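Local coordinates for predicted transcriptional regulator (Oenococcus oeni, PDB 3BY6), which probably binds DNA as a GntR-family transcription factor through a winged helix-turn-helix domain, at residues Leu35-Val38 with Arg39-Ala42. Sequence-based numbering, arbitrary orientation.
Sequences LPSV and RETA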
# COMPACT_ATOMS: atom_id res chain seq x y z
N LEU D 35 21.55 -13.08 -13.50
CA LEU D 35 20.29 -12.48 -13.91
C LEU D 35 20.29 -12.51 -15.44
O LEU D 35 21.38 -12.38 -16.03
CB LEU D 35 20.24 -11.04 -13.42
CG LEU D 35 19.00 -10.51 -12.71
CD1 LEU D 35 18.56 -11.49 -11.63
CD2 LEU D 35 19.28 -9.12 -12.16
N PRO D 36 19.11 -12.70 -16.08
CA PRO D 36 18.98 -12.52 -17.52
C PRO D 36 19.49 -11.17 -18.01
O PRO D 36 19.61 -10.23 -17.22
CB PRO D 36 17.46 -12.60 -17.77
CG PRO D 36 16.89 -13.25 -16.63
CD PRO D 36 17.85 -13.13 -15.46
N SER D 37 19.76 -11.06 -19.31
CA SER D 37 20.10 -9.76 -19.90
C SER D 37 18.89 -8.82 -19.83
O SER D 37 17.76 -9.26 -19.59
CB SER D 37 20.60 -9.89 -21.36
OG SER D 37 19.59 -10.32 -22.25
N VAL D 38 19.15 -7.53 -20.00
CA VAL D 38 18.13 -6.52 -20.07
C VAL D 38 17.04 -6.93 -21.08
O VAL D 38 15.84 -6.79 -20.83
CB VAL D 38 18.75 -5.14 -20.46
CG1 VAL D 38 17.69 -4.17 -20.98
CG2 VAL D 38 19.47 -4.55 -19.26
N ARG D 39 17.49 -7.46 -22.22
CA ARG D 39 16.62 -7.92 -23.29
C ARG D 39 15.77 -9.13 -22.87
O ARG D 39 14.59 -9.18 -23.16
CB ARG D 39 17.50 -8.31 -24.46
CG ARG D 39 16.86 -8.33 -25.81
CD ARG D 39 17.84 -7.67 -26.79
NE ARG D 39 17.70 -8.13 -28.17
CZ ARG D 39 18.12 -7.45 -29.24
NH1 ARG D 39 18.69 -6.24 -29.12
NH2 ARG D 39 17.94 -7.97 -30.46
N GLU D 40 16.36 -10.08 -22.18
CA GLU D 40 15.61 -11.23 -21.67
C GLU D 40 14.65 -10.90 -20.54
O GLU D 40 13.61 -11.56 -20.40
CB GLU D 40 16.55 -12.28 -21.16
CG GLU D 40 17.33 -12.86 -22.27
CD GLU D 40 18.51 -13.64 -21.78
OE1 GLU D 40 19.35 -13.07 -21.02
OE2 GLU D 40 18.58 -14.83 -22.16
N THR D 41 15.01 -9.95 -19.69
CA THR D 41 14.07 -9.50 -18.67
C THR D 41 12.91 -8.70 -19.31
O THR D 41 11.76 -8.90 -18.96
CB THR D 41 14.81 -8.77 -17.53
OG1 THR D 41 15.67 -9.71 -16.88
CG2 THR D 41 13.81 -8.17 -16.50
N ALA D 42 13.22 -7.82 -20.26
CA ALA D 42 12.23 -7.11 -21.02
C ALA D 42 11.20 -8.06 -21.70
O ALA D 42 10.00 -7.76 -21.72
CB ALA D 42 12.91 -6.19 -22.03
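A capping box between Ser37 and Glu40 starts helix 38-45, and the evidence is a reciprocal pair of bonds. Glu40 N donates to Ser37 OG at 3.2 Å. In return Ser37 N donates to Glu40 OE1 at 2.7 Å, nearly straight (166°), on the anti lone pair of that oxygen. Two torsions close the ring: Ser37 OG lies between its own N and carbonyl carbon (chi1 68°), and Glu40 CG sits beside its backbone N, from where the chain, extended beyond CG, reaches back to the cap. With an alanine here in place of Ser37, Glu40 N would probably lose its capping acceptor, leaving the first turn of the helix without its side-chain cap. The i to i+4 backbone hydrogen bonds begin here, Thr41 N to Ser37 O at 2.8 Å and Ala42 N to Val38 O at 2.9 Å. Ahead of the cap, Pro36 CB packs against Glu40 CB and Thr41 OG1, each at 3.5 Å; that hydroxyl is hydrogen-bonded to Tyr56 OH of helix 49-61, which also bonds Pro36 O. The geometry is that of the N-capped first helix of the helix-turn-helix, with helix 49-61 as the second, in a GntR-type winged-helix domain.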